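Local coordinates for N-acetyl-beta-D glucosaminidase (PDB 4ZM6), which combines a fungal family 3 beta-N-acetylglucosaminidase with a GCN5-related region that binds acetyl-CoA and probably acetylates glucosamine, at residues 709-714 with 807-812; 687-692 with 837-842; 798-803 with 814-819; 770-775 with 780-785. One frame throughout, in Å; residues are numbered along the deposited sequence.

Contact 1 of 4, residues 709-714 with 807-812; sequences EKIWFG and RGRGIG. With SO4 (sulfate ion), chain D.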
loop_
_atom_site.group_PDB
_atom_site.type_symbol
_atom_site.label_atom_id
_atom_site.label_comp_id
_atom_site.label_asym_id
_atom_site.label_seq_id
_atom_site.Cartn_x
_atom_site.Cartn_y
_atom_site.Cartn_z
ATOM N N GLU A 709 -6.447 -53.155 32.689
ATOM C CA GLU A 709 -5.239 -52.592 32.078
ATOM C C GLU A 709 -4.458 -51.660 33.018
ATOM O O GLU A 709 -3.325 -51.270 32.704
ATOM C CB GLU A 709 -5.593 -51.850 30.783
ATOM C CG GLU A 709 -6.164 -52.737 29.678
ATOM C CD GLU A 709 -5.134 -53.638 29.012
ATOM O OE1 GLU A 709 -3.933 -53.547 29.352
ATOM O OE2 GLU A 709 -5.533 -54.441 28.139
ATOM N N LYS A 710 -5.066 -51.315 34.159
ATOM C CA LYS A 710 -4.464 -50.430 35.169
ATOM C C LYS A 710 -4.161 -49.046 34.598
ATOM O O LYS A 710 -3.050 -48.528 34.711
ATOM C CB LYS A 710 -3.205 -51.052 35.793
ATOM C CG LYS A 710 -3.419 -52.437 36.389
ATOM C CD LYS A 710 -2.667 -52.633 37.702
ATOM C CE LYS A 710 -1.179 -52.318 37.600
ATOM N NZ LYS A 710 -0.516 -53.006 36.456
ATOM N N ILE A 711 -5.175 -48.461 33.980
ATOM C CA ILE A 711 -5.056 -47.156 33.356
ATOM C C ILE A 711 -5.514 -46.079 34.336
ATOM O O ILE A 711 -6.546 -46.227 34.995
ATOM C CB ILE A 711 -5.922 -47.085 32.079
ATOM C CG1 ILE A 711 -5.548 -48.214 31.101
ATOM C CG2 ILE A 711 -5.817 -45.714 31.416
ATOM C CD1 ILE A 711 -4.187 -48.083 30.452
ATOM N N TRP A 712 -4.747 -44.997 34.420
ATOM C CA TRP A 712 -5.095 -43.846 35.246
ATOM C C TRP A 712 -5.497 -42.664 34.369
ATOM O O TRP A 712 -4.788 -42.327 33.430
ATOM C CB TRP A 712 -3.896 -43.446 36.099
ATOM C CG TRP A 712 -4.158 -42.295 37.026
ATOM C CD1 TRP A 712 -4.578 -42.371 38.318
ATOM C CD2 TRP A 712 -4.002 -40.896 36.736
ATOM N NE1 TRP A 712 -4.693 -41.113 38.853
ATOM C CE2 TRP A 712 -4.347 -40.189 37.905
ATOM C CE3 TRP A 712 -3.602 -40.174 35.601
ATOM C CZ2 TRP A 712 -4.311 -38.791 37.978
ATOM C CZ3 TRP A 712 -3.565 -38.782 35.673
ATOM C CH2 TRP A 712 -3.919 -38.109 36.856
ATOM N N PHE A 713 -6.617 -42.026 34.693
ATOM C CA PHE A 713 -7.031 -40.793 34.021
ATOM C C PHE A 713 -6.931 -39.594 34.952
ATOM O O PHE A 713 -7.013 -39.741 36.168
ATOM C CB PHE A 713 -8.465 -40.917 33.513
ATOM C CG PHE A 713 -8.655 -42.032 32.537
ATOM C CD1 PHE A 713 -7.918 -42.071 31.360
ATOM C CD2 PHE A 713 -9.565 -43.045 32.791
ATOM C CE1 PHE A 713 -8.088 -43.101 30.452
ATOM C CE2 PHE A 713 -9.746 -44.076 31.887
ATOM C CZ PHE A 713 -9.009 -44.106 30.715
ATOM N N GLY A 714 -6.754 -38.412 34.369
ATOM C CA GLY A 714 -6.763 -37.166 35.130
ATOM C C GLY A 714 -6.074 -36.012 34.425
ATOM O O GLY A 714 -5.476 -36.174 33.360
ATOM N N ARG A 807 -1.718 -49.076 21.369
ATOM C CA ARG A 807 -2.965 -49.282 20.641
ATOM C C ARG A 807 -3.504 -50.692 20.885
ATOM O O ARG A 807 -2.738 -51.626 21.145
ATOM C CB ARG A 807 -2.761 -49.018 19.143
ATOM C CG ARG A 807 -2.452 -47.563 18.820
ATOM C CD ARG A 807 -2.125 -47.326 17.349
ATOM N NE ARG A 807 -0.750 -47.701 16.999
ATOM C CZ ARG A 807 -0.130 -47.374 15.860
ATOM N NH1 ARG A 807 -0.742 -46.653 14.922
ATOM N NH2 ARG A 807 1.124 -47.770 15.654
ATOM N N GLY A 808 -4.827 -50.827 20.828
ATOM C CA GLY A 808 -5.486 -52.127 20.953
ATOM C C GLY A 808 -5.673 -52.629 22.374
ATOM O O GLY A 808 -5.905 -53.821 22.579
ATOM N N ARG A 809 -5.572 -51.722 23.349
ATOM C CA ARG A 809 -5.840 -52.039 24.753
ATOM C C ARG A 809 -7.187 -51.477 25.202
ATOM O O ARG A 809 -7.563 -51.615 26.366
ATOM C CB ARG A 809 -4.734 -51.480 25.646
ATOM C CG ARG A 809 -3.339 -51.958 25.280
ATOM C CD ARG A 809 -2.267 -51.193 26.039
ATOM N NE ARG A 809 -2.357 -51.429 27.478
ATOM C CZ ARG A 809 -1.813 -50.651 28.410
ATOM N NH1 ARG A 809 -1.128 -49.564 28.069
ATOM N NH2 ARG A 809 -1.962 -50.962 29.692
ATOM N N GLY A 810 -7.906 -50.839 24.280
ATOM C CA GLY A 810 -9.215 -50.254 24.577
ATOM C C GLY A 810 -9.152 -48.890 25.250
ATOM O O GLY A 810 -10.171 -48.390 25.738
ATOM N N ILE A 811 -7.963 -48.283 25.260
ATOM C CA ILE A 811 -7.731 -47.012 25.948
ATOM C C ILE A 811 -8.513 -45.868 25.313
ATOM O O ILE A 811 -9.193 -45.116 26.012
ATOM C CB ILE A 811 -6.234 -46.639 25.966
ATOM C CG1 ILE A 811 -5.460 -47.621 26.853
ATOM C CG2 ILE A 811 -6.040 -45.206 26.454
ATOM C CD1 ILE A 811 -3.957 -47.461 26.810
ATOM N N GLY A 812 -8.407 -45.739 23.994
ATOM C CA GLY A 812 -9.097 -44.684 23.263
ATOM C C GLY A 812 -10.566 -44.581 23.619
ATOM O O GLY A 812 -11.083 -43.490 23.842
HETATM S S SO4 D . -7.294 -48.254 20.993
HETATM O O1 SO4 D . -6.443 -48.382 22.202
HETATM O O2 SO4 D . -7.063 -49.425 20.124
HETATM O O3 SO4 D . -6.939 -47.026 20.242
HETATM O O4 SO4 D . -8.722 -48.225 21.389
#

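Contact 2 of 4, residues 687-692 with 837-842; sequences HDLIGD and ELLDFY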
loop_
_atom_site.group_PDB
_atom_site.type_symbol
_atom_site.label_atom_id
_atom_site.label_comp_id
_atom_site.label_asym_id
_atom_site.label_seq_id
_atom_site.Cartn_x
_atom_site.Cartn_y
_atom_site.Cartn_z
ATOM N N HIS A 687 -17.923 -35.112 9.690
ATOM C CA HIS A 687 -19.078 -34.947 10.584
ATOM C C HIS A 687 -18.777 -34.293 11.933
ATOM O O HIS A 687 -17.693 -34.467 12.498
ATOM C CB HIS A 687 -19.708 -36.311 10.853
ATOM C CG HIS A 687 -19.897 -37.139 9.623
ATOM N ND1 HIS A 687 -21.001 -37.018 8.808
ATOM C CD2 HIS A 687 -19.118 -38.096 9.066
ATOM C CE1 HIS A 687 -20.896 -37.870 7.803
ATOM N NE2 HIS A 687 -19.762 -38.535 7.936
ATOM N N ASP A 688 -19.757 -33.536 12.423
ATOM C CA ASP A 688 -19.848 -33.151 13.828
ATOM C C ASP A 688 -20.865 -34.077 14.491
ATOM O O ASP A 688 -21.930 -34.333 13.923
ATOM C CB ASP A 688 -20.323 -31.698 13.980
ATOM C CG ASP A 688 -19.229 -30.675 13.705
ATOM O OD1 ASP A 688 -18.075 -31.058 13.446
ATOM O OD2 ASP A 688 -19.535 -29.467 13.728
ATOM N N LEU A 689 -20.543 -34.562 15.689
ATOM C CA LEU A 689 -21.429 -35.460 16.436
ATOM C C LEU A 689 -22.080 -34.758 17.620
ATOM O O LEU A 689 -21.527 -33.800 18.159
ATOM C CB LEU A 689 -20.649 -36.670 16.943
ATOM C CG LEU A 689 -19.724 -37.370 15.947
ATOM C CD1 LEU A 689 -19.082 -38.583 16.595
ATOM C CD2 LEU A 689 -20.471 -37.786 14.689
ATOM N N ILE A 690 -23.257 -35.245 18.014
ATOM C CA ILE A 690 -23.937 -34.781 19.231
ATOM C C ILE A 690 -24.297 -35.980 20.103
ATOM O O ILE A 690 -24.732 -37.018 19.599
ATOM C CB ILE A 690 -25.200 -33.939 18.936
ATOM C CG1 ILE A 690 -25.855 -33.482 20.250
ATOM C CG2 ILE A 690 -26.210 -34.714 18.098
ATOM C CD1 ILE A 690 -26.987 -32.495 20.074
ATOM N N GLY A 691 -24.109 -35.834 21.413
ATOM C CA GLY A 691 -24.394 -36.910 22.362
ATOM C C GLY A 691 -25.158 -36.428 23.581
ATOM O O GLY A 691 -24.762 -35.455 24.221
ATOM N N ASP A 692 -26.255 -37.113 23.898
ATOM C CA ASP A 692 -27.017 -36.852 25.119
ATOM C C ASP A 692 -26.312 -37.496 26.318
ATOM O O ASP A 692 -25.989 -38.681 26.289
ATOM C CB ASP A 692 -28.438 -37.406 24.987
ATOM C CG ASP A 692 -29.303 -37.097 26.193
ATOM O OD1 ASP A 692 -29.191 -35.983 26.746
ATOM O OD2 ASP A 692 -30.102 -37.969 26.590
ATOM N N GLU A 837 -14.690 -38.805 11.712
ATOM C CA GLU A 837 -15.139 -39.740 10.680
ATOM C C GLU A 837 -15.512 -41.128 11.210
ATOM O O GLU A 837 -16.411 -41.767 10.665
ATOM C CB GLU A 837 -14.060 -39.882 9.607
ATOM C CG GLU A 837 -13.591 -38.557 9.035
ATOM C CD GLU A 837 -12.831 -38.723 7.734
ATOM O OE1 GLU A 837 -11.632 -38.377 7.708
ATOM O OE2 GLU A 837 -13.431 -39.204 6.742
ATOM N N LEU A 838 -14.825 -41.598 12.249
ATOM C CA LEU A 838 -15.074 -42.932 12.805
ATOM C C LEU A 838 -16.376 -42.950 13.605
ATOM O O LEU A 838 -16.369 -42.962 14.836
ATOM C CB LEU A 838 -13.882 -43.393 13.662
ATOM C CG LEU A 838 -12.669 -44.040 12.961
ATOM C CD1 LEU A 838 -12.618 -43.809 11.450
ATOM C CD2 LEU A 838 -11.368 -43.580 13.612
ATOM N N LEU A 839 -17.491 -42.962 12.878
ATOM C CA LEU A 839 -18.822 -42.838 13.475
ATOM C C LEU A 839 -19.221 -44.043 14.318
ATOM O O LEU A 839 -19.975 -43.893 15.279
ATOM C CB LEU A 839 -19.882 -42.588 12.393
ATOM C CG LEU A 839 -20.215 -41.129 12.044
ATOM C CD1 LEU A 839 -19.004 -40.207 12.134
ATOM C CD2 LEU A 839 -20.847 -41.055 10.659
ATOM N N ASP A 840 -18.729 -45.227 13.961
ATOM C CA ASP A 840 -19.013 -46.437 14.737
ATOM C C ASP A 840 -18.277 -46.449 16.078
ATOM O O ASP A 840 -18.750 -47.050 17.042
ATOM C CB ASP A 840 -18.674 -47.696 13.926
ATOM C CG ASP A 840 -19.678 -47.958 12.810
ATOM O OD1 ASP A 840 -20.863 -47.595 12.976
ATOM O OD2 ASP A 840 -19.281 -48.527 11.768
ATOM N N PHE A 841 -17.128 -45.780 16.127
ATOM C CA PHE A 841 -16.366 -45.620 17.362
ATOM C C PHE A 841 -17.144 -44.801 18.390
ATOM O O PHE A 841 -17.295 -45.215 19.539
ATOM C CB PHE A 841 -15.042 -44.929 17.049
ATOM C CG PHE A 841 -14.158 -44.732 18.239
ATOM C CD1 PHE A 841 -14.295 -43.610 19.044
ATOM C CD2 PHE A 841 -13.170 -45.654 18.540
ATOM C CE1 PHE A 841 -13.470 -43.418 20.135
ATOM C CE2 PHE A 841 -12.338 -45.467 19.626
ATOM C CZ PHE A 841 -12.490 -44.348 20.428
ATOM N N TYR A 842 -17.624 -43.633 17.970
ATOM C CA TYR A 842 -18.356 -42.732 18.858
ATOM C C TYR A 842 -19.823 -43.139 19.034
ATOM O O TYR A 842 -20.513 -42.608 19.908
ATOM C CB TYR A 842 -18.263 -41.287 18.355
ATOM C CG TYR A 842 -16.873 -40.691 18.440
ATOM C CD1 TYR A 842 -16.363 -40.241 19.650
ATOM C CD2 TYR A 842 -16.070 -40.569 17.306
ATOM C CE1 TYR A 842 -15.092 -39.693 19.733
ATOM C CE2 TYR A 842 -14.798 -40.021 17.380
ATOM C CZ TYR A 842 -14.316 -39.585 18.597
ATOM O OH TYR A 842 -13.061 -39.040 18.681
#

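Contact 3 of 4, residues 798-803 with 814-819; sequences ACVGVA and GIVAHA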
loop_
_atom_site.group_PDB
_atom_site.type_symbol
_atom_site.label_atom_id
_atom_site.label_comp_id
_atom_site.label_asym_id
_atom_site.label_seq_id
_atom_site.Cartn_x
_atom_site.Cartn_y
_atom_site.Cartn_z
ATOM N N ALA A 798 -12.005 -33.158 21.995
ATOM C CA ALA A 798 -11.248 -33.035 20.748
ATOM C C ALA A 798 -9.835 -33.596 20.893
ATOM O O ALA A 798 -9.415 -33.975 21.983
ATOM C CB ALA A 798 -11.191 -31.575 20.309
ATOM N N CYS A 799 -9.114 -33.651 19.779
ATOM C CA CYS A 799 -7.733 -34.122 19.752
ATOM C C CYS A 799 -7.528 -35.356 20.634
ATOM O O CYS A 799 -6.612 -35.421 21.456
ATOM C CB CYS A 799 -6.793 -32.981 20.121
ATOM S SG CYS A 799 -7.068 -31.506 19.099
ATOM N N VAL A 800 -8.414 -36.328 20.429
ATOM C CA VAL A 800 -8.355 -37.631 21.076
ATOM C C VAL A 800 -7.301 -38.466 20.364
ATOM O O VAL A 800 -7.291 -38.551 19.131
ATOM C CB VAL A 800 -9.701 -38.367 20.948
ATOM C CG1 VAL A 800 -9.605 -39.774 21.519
ATOM C CG2 VAL A 800 -10.819 -37.578 21.619
ATOM N N GLY A 801 -6.420 -39.088 21.140
ATOM C CA GLY A 801 -5.333 -39.877 20.577
ATOM C C GLY A 801 -4.648 -40.770 21.593
ATOM O O GLY A 801 -4.412 -40.372 22.735
ATOM N N VAL A 802 -4.329 -41.986 21.160
ATOM C CA VAL A 802 -3.569 -42.939 21.952
ATOM C C VAL A 802 -2.194 -43.075 21.317
ATOM O O VAL A 802 -2.048 -42.858 20.121
ATOM C CB VAL A 802 -4.267 -44.306 21.945
ATOM C CG1 VAL A 802 -3.577 -45.275 22.898
ATOM C CG2 VAL A 802 -5.743 -44.139 22.288
ATOM N N ALA A 803 -1.189 -43.422 22.115
ATOM C CA ALA A 803 0.165 -43.640 21.599
ATOM C C ALA A 803 0.167 -44.845 20.679
ATOM O O ALA A 803 -0.657 -45.744 20.843
ATOM C CB ALA A 803 1.146 -43.861 22.741
ATOM N N GLY A 814 -11.882 -45.902 26.288
ATOM C CA GLY A 814 -11.849 -45.613 27.711
ATOM C C GLY A 814 -11.775 -44.133 28.010
ATOM O O GLY A 814 -12.646 -43.584 28.691
ATOM N N ILE A 815 -10.736 -43.486 27.489
ATOM C CA ILE A 815 -10.521 -42.059 27.727
ATOM C C ILE A 815 -11.669 -41.197 27.205
ATOM O O ILE A 815 -11.996 -40.174 27.807
ATOM C CB ILE A 815 -9.182 -41.574 27.139
ATOM C CG1 ILE A 815 -8.822 -40.203 27.705
ATOM C CG2 ILE A 815 -9.229 -41.539 25.618
ATOM C CD1 ILE A 815 -7.406 -39.777 27.393
ATOM N N VAL A 816 -12.289 -41.608 26.106
ATOM C CA VAL A 816 -13.471 -40.906 25.608
ATOM C C VAL A 816 -14.635 -41.117 26.569
ATOM O O VAL A 816 -15.358 -40.178 26.889
ATOM C CB VAL A 816 -13.852 -41.356 24.175
ATOM C CG1 VAL A 816 -15.254 -40.907 23.799
ATOM C CG2 VAL A 816 -12.854 -40.801 23.175
ATOM N N ALA A 817 -14.813 -42.351 27.031
ATOM C CA ALA A 817 -15.901 -42.673 27.955
ATOM C C ALA A 817 -15.716 -41.913 29.262
ATOM O O ALA A 817 -16.682 -41.431 29.862
ATOM C CB ALA A 817 -15.966 -44.174 28.205
ATOM N N HIS A 818 -14.464 -41.797 29.687
ATOM C CA HIS A 818 -14.128 -41.010 30.860
ATOM C C HIS A 818 -14.456 -39.538 30.634
ATOM O O HIS A 818 -15.032 -38.889 31.502
ATOM C CB HIS A 818 -12.651 -41.165 31.197
ATOM C CG HIS A 818 -12.295 -40.652 32.552
ATOM N ND1 HIS A 818 -11.639 -39.455 32.748
ATOM C CD2 HIS A 818 -12.520 -41.166 33.784
ATOM C CE1 HIS A 818 -11.464 -39.259 34.042
ATOM N NE2 HIS A 818 -11.991 -40.282 34.692
ATOM N N ALA A 819 -14.095 -39.023 29.459
ATOM C CA ALA A 819 -14.423 -37.649 29.079
ATOM C C ALA A 819 -15.925 -37.377 29.160
ATOM O O ALA A 819 -16.340 -36.300 29.587
ATOM C CB ALA A 819 -13.909 -37.347 27.678
#

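Contact 4 of 4, residues 770-775 with 780-785; sequences NTTHVS and SDLIWT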
loop_
_atom_site.group_PDB
_atom_site.type_symbol
_atom_site.label_atom_id
_atom_site.label_comp_id
_atom_site.label_asym_id
_atom_site.label_seq_id
_atom_site.Cartn_x
_atom_site.Cartn_y
_atom_site.Cartn_z
ATOM N N ASN A 770 -13.875 -29.528 26.735
ATOM C CA ASN A 770 -14.366 -28.165 26.785
ATOM C C ASN A 770 -15.753 -28.179 27.410
ATOM O O ASN A 770 -16.490 -29.158 27.263
ATOM C CB ASN A 770 -14.401 -27.546 25.383
ATOM C CG ASN A 770 -15.587 -28.015 24.563
ATOM O OD1 ASN A 770 -15.463 -28.926 23.750
ATOM N ND2 ASN A 770 -16.746 -27.399 24.780
ATOM N N THR A 771 -16.101 -27.105 28.111
ATOM C CA THR A 771 -17.419 -26.989 28.716
ATOM C C THR A 771 -17.831 -25.526 28.797
ATOM O O THR A 771 -17.075 -24.686 29.285
ATOM C CB THR A 771 -17.450 -27.585 30.136
ATOM O OG1 THR A 771 -17.043 -28.959 30.100
ATOM C CG2 THR A 771 -18.849 -27.493 30.730
ATOM N N THR A 772 -19.038 -25.238 28.328
ATOM C CA THR A 772 -19.592 -23.901 28.390
ATOM C C THR A 772 -19.589 -23.350 29.822
ATOM O O THR A 772 -20.048 -24.011 30.747
ATOM C CB THR A 772 -21.032 -23.905 27.851
ATOM O OG1 THR A 772 -21.054 -24.539 26.567
ATOM C CG2 THR A 772 -21.590 -22.484 27.741
ATOM N N HIS A 773 -19.051 -22.143 29.975
ATOM C CA HIS A 773 -18.892 -21.441 31.269
ATOM C C HIS A 773 -17.818 -21.994 32.213
ATOM O O HIS A 773 -17.692 -21.516 33.338
ATOM C CB HIS A 773 -20.226 -21.321 32.007
ATOM C CG HIS A 773 -21.293 -20.649 31.205
ATOM N ND1 HIS A 773 -21.057 -19.512 30.462
ATOM C CD2 HIS A 773 -22.603 -20.946 31.038
ATOM C CE1 HIS A 773 -22.174 -19.143 29.862
ATOM N NE2 HIS A 773 -23.127 -19.997 30.197
ATOM N N VAL A 774 -17.040 -22.972 31.762
ATOM C CA VAL A 774 -15.958 -23.523 32.568
ATOM C C VAL A 774 -14.624 -23.237 31.889
ATOM O O VAL A 774 -13.706 -22.693 32.504
ATOM C CB VAL A 774 -16.149 -25.034 32.781
ATOM C CG1 VAL A 774 -14.920 -25.663 33.432
ATOM C CG2 VAL A 774 -17.397 -25.287 33.616
ATOM N N SER A 775 -14.526 -23.606 30.616
ATOM C CA SER A 775 -13.372 -23.270 29.792
ATOM C C SER A 775 -13.243 -21.755 29.592
ATOM O O SER A 775 -14.219 -21.023 29.710
ATOM C CB SER A 775 -13.487 -23.983 28.440
ATOM O OG SER A 775 -13.752 -25.367 28.617
ATOM N N SER A 780 -13.026 -21.330 21.479
ATOM C CA SER A 780 -14.036 -21.388 20.430
ATOM C C SER A 780 -14.349 -22.834 20.042
ATOM O O SER A 780 -14.959 -23.071 18.999
ATOM C CB SER A 780 -13.560 -20.593 19.212
ATOM O OG SER A 780 -12.208 -20.895 18.905
ATOM N N ASP A 781 -13.945 -23.791 20.886
ATOM C CA ASP A 781 -14.250 -25.221 20.677
ATOM C C ASP A 781 -15.732 -25.411 20.371
ATOM O O ASP A 781 -16.110 -26.034 19.370
ATOM C CB ASP A 781 -13.898 -26.066 21.915
ATOM C CG ASP A 781 -12.418 -26.012 22.280
ATOM O OD1 ASP A 781 -11.811 -24.927 22.181
ATOM O OD2 ASP A 781 -11.866 -27.053 22.698
ATOM N N LEU A 782 -16.567 -24.860 21.245
ATOM C CA LEU A 782 -18.001 -24.946 21.086
ATOM C C LEU A 782 -18.580 -23.546 21.068
ATOM O O LEU A 782 -18.501 -22.825 22.058
ATOM C CB LEU A 782 -18.614 -25.773 22.220
ATOM C CG LEU A 782 -20.139 -25.889 22.276
ATOM C CD1 LEU A 782 -20.690 -26.611 21.052
ATOM C CD2 LEU A 782 -20.562 -26.608 23.547
ATOM N N ILE A 783 -19.141 -23.161 19.927
ATOM C CA ILE A 783 -19.807 -21.868 19.785
ATOM C C ILE A 783 -21.317 -22.031 19.592
ATOM O O ILE A 783 -22.057 -21.044 19.596
ATOM C CB ILE A 783 -19.214 -21.046 18.615
ATOM C CG1 ILE A 783 -19.450 -21.740 17.264
ATOM C CG2 ILE A 783 -17.727 -20.821 18.826
ATOM C CD1 ILE A 783 -19.086 -20.893 16.061
ATOM N N TRP A 784 -21.777 -23.269 19.446
ATOM C CA TRP A 784 -23.164 -23.533 19.090
ATOM C C TRP A 784 -24.018 -23.700 20.344
ATOM O O TRP A 784 -24.711 -24.706 20.507
ATOM C CB TRP A 784 -23.250 -24.788 18.209
ATOM C CG TRP A 784 -22.355 -24.742 17.008
ATOM C CD1 TRP A 784 -21.339 -25.605 16.703
ATOM C CD2 TRP A 784 -22.390 -23.778 15.958
ATOM N NE1 TRP A 784 -20.740 -25.235 15.528
ATOM C CE2 TRP A 784 -21.369 -24.116 15.047
ATOM C CE3 TRP A 784 -23.190 -22.660 15.692
ATOM C CZ2 TRP A 784 -21.125 -23.373 13.889
ATOM C CZ3 TRP A 784 -22.945 -21.919 14.534
ATOM C CH2 TRP A 784 -21.920 -22.280 13.652
ATOM N N THR A 785 -23.985 -22.696 21.216
ATOM C CA THR A 785 -24.612 -22.789 22.536
ATOM C C THR A 785 -26.047 -22.260 22.577
ATOM O O THR A 785 -26.648 -22.189 23.650
ATOM C CB THR A 785 -23.786 -22.036 23.599
ATOM O OG1 THR A 785 -23.611 -20.671 23.195
ATOM C CG2 THR A 785 -22.423 -22.694 23.790
#

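Contact 1 of 4, residues 709-714 with 807-812
The glycine-rich turn that leads into helix 811-825 has the R-x-x-G-x-G pattern of the acetyl-CoA pyrophosphate loop of GCN5-related N-acetyltransferases, and here its Arg-809 and Ile-811 lean on Glu-709 and Ile-711, where helix 700-709 gives way to strand 711-715. The helix closes in a Schellman motif at Lys-710, which brings Glu-709 and Ile-711 round to the same neighbour. Arg-809 grips the glutamate side-on with two nitrogens that converge on one oxygen: NE lies 3.2 Å from OE1 of Glu-709, and NH2 lies 3.3 Å from the same OE1. That oxygen sits in the guanidinium plane, but the nitrogens approach it from one face of the carboxylate, whose plane is turned 77° from that of the guanidinium. The bend of the arginine chain at chi3 (64°) turns the guanidinium so that CD1 of Ile-711 comes over one face, 3.7 Å from Arg-809 NH2. The same methyl carbon meets CD1 of Ile-811 at 3.7 Å, the two isoleucines crossing at about a right angle. Arg-809 NH1 makes a second salt bridge, to Glu-806, while Ile-764 of strand 763-771, one strand further into the sheet, touches both isoleucines. On the loop's inner side a sulfate, probably from the crystallisation liquor, accepts a bond from Gly-808 N to its O2 at 2.7 Å and a weak one from Ile-811 N. An anion held by backbone N-H groups before a helix is consistent with a loop shaped for phosphate, whereas Arg-809, shared between two carboxylates, would have its charge largely balanced away from that pocket.

Contact 2 of 4, residues 687-692 with 837-842
ND1 of His-687 is hydrogen-bonded to OG of Ser-852 on strand 847-857, and with the imidazole tethered through this nitrogen, Leu-839 packs over one of its faces. CD2 of Leu-839 stands above the ring, displaced toward the rim, 4.0 Å from the centroid and 19° off the normal, a CH-pi contact. The second branch of the leucine takes a different path: CD1 approaches the ring at His-687 CD2, at 3.7 Å, and also reaches Leu-689 CD2, at 3.8 Å. One forked side chain thus spans two residues that project from the same face of strand 686-692. Leu-689 divides its own branches likewise, its CD1 lying 3.6 Å from CG of Tyr-842 at the root of the phenol ring. With CG of Leu-689 beside the backbone N (chi1 -47°), one methyl is directed to each of its two partners in the short helix 839-843. On the reverse of the strand, Asp-688 OD2 is bonded to the hydroxyls of both Tyr-832 and Tyr-853. Strand 686-692 lies between strands 830-836 and 847-857, antiparallel to each, and the helix that joins those two covers the intruder. The strand is probably part of the preceding N-acetyltransferase unit, and the arrangement would then resemble a strand exchange, one unit of a tandem acetyltransferase lending a strand to the sheet of the next.

Contact 3 of 4, residues 798-803 with 814-819
Val-800, on strand 794-802, meets Val-816 and Ile-815 of helix 811-825, and the rotamers of these three residues decide which methyl groups touch. Val-800 has CG1 opposite the backbone N (chi1 175°) and CG2 beside it, so that its pair of methyls straddles the approach from the helix. Val-816 adopts nearly the same torsion, 165°, yet uses the other branch: its CG2, beside the backbone N and anti to the carbonyl carbon, is the methyl that faces the strand. This single carbon lies 3.8 Å from Val-800 CG1 and 4.1 Å from Val-800 CG2, fitting across the fork of the opposing valine, and the two side chains run at about a right angle. Ile-815, one residue earlier, adds a looser touch through CG2, 4.5 Å from Val-800 CG1. Its CG1 is trans to the backbone N (chi1 -165°), which puts CG2, the shorter branch, between the N and the carbonyl carbon, where it can meet the valine. Backbone bonds from His-818 N to Gly-814 O and from Ala-819 N to Ile-815 O continue the helix through this turn. Leu-767 on the next strand also packs on Ile-815, and Met-797 on Val-816, extending the apolar layer. The pairing belongs to the beta-alpha-beta crossover formed by strand 794-802, helix 811-825 and the parallel strand 830-836. Contact between the two segments is made by aliphatic carbons alone; it therefore rests on dispersion and the exclusion of water, forces with little directionality, and the fit depends on branch shape instead of on donors and acceptors.

Contact 4 of 4, residues 770-775 with 780-785
The long connection between the antiparallel strands 763-771 and 794-802 folds back on itself, bringing Asn-770 and Thr-772 against Asp-781, Leu-782 and Thr-785. Asn-770 and Asp-781 lie alongside one another, pointing opposite ways, with CG of Asn-770 3.7 Å from CB of Asp-781. The carboxylate has other engagements: its OD1 is hydrogen-bonded to the hydroxyl of Tyr-653 and its OD2 forms a salt bridge with Arg-779. Further along, Leu-782 sends CD2 to within 3.7 Å of OG1 of Thr-772, while Thr-785 CG2 comes 3.6 Å from that same oxygen and 4.0 Å from Thr-772 CG2. The threonine hydroxyl is therefore flanked by methyl carbons, and its polar partner is OG of Ser-794, at the start of the returning strand. At chi1 56° Thr-785 turns OG1 between its backbone N and carbonyl carbon, which frees the methyl to face Thr-772. A tight turn follows strand 763-771: Thr-771 O accepts from Val-774 N at 3.0 Å and from Ser-775 N at 3.1 Å. Such a compact fold-back, of mixed polar and apolar side chains and tied to the sheet at one end, extends the hairpin linking the third and fourth core strands of a GCN5-related acetyltransferase fold.

In the fold
Followed from the N terminus, the chain first lays down strand 686-692, which opens contact 2, and then the helix end and strand that open contact 1. Contact 4 opens and closes next, a short local loop within the spans of both. Strand 794-802 then opens contact 3; contact 1 closes at 807-812 before contact 3 closes at 814-819, so these two cross, sharing helix 811-825. Contact 2 closes last, at 837-842, and encloses the other three. Contacts 1, 2 and 3 touch one another: Phe-713 packs on His-818, and Phe-841 on Gly-812 and Val-816. Together the four tie helices and loops to one mixed sheet.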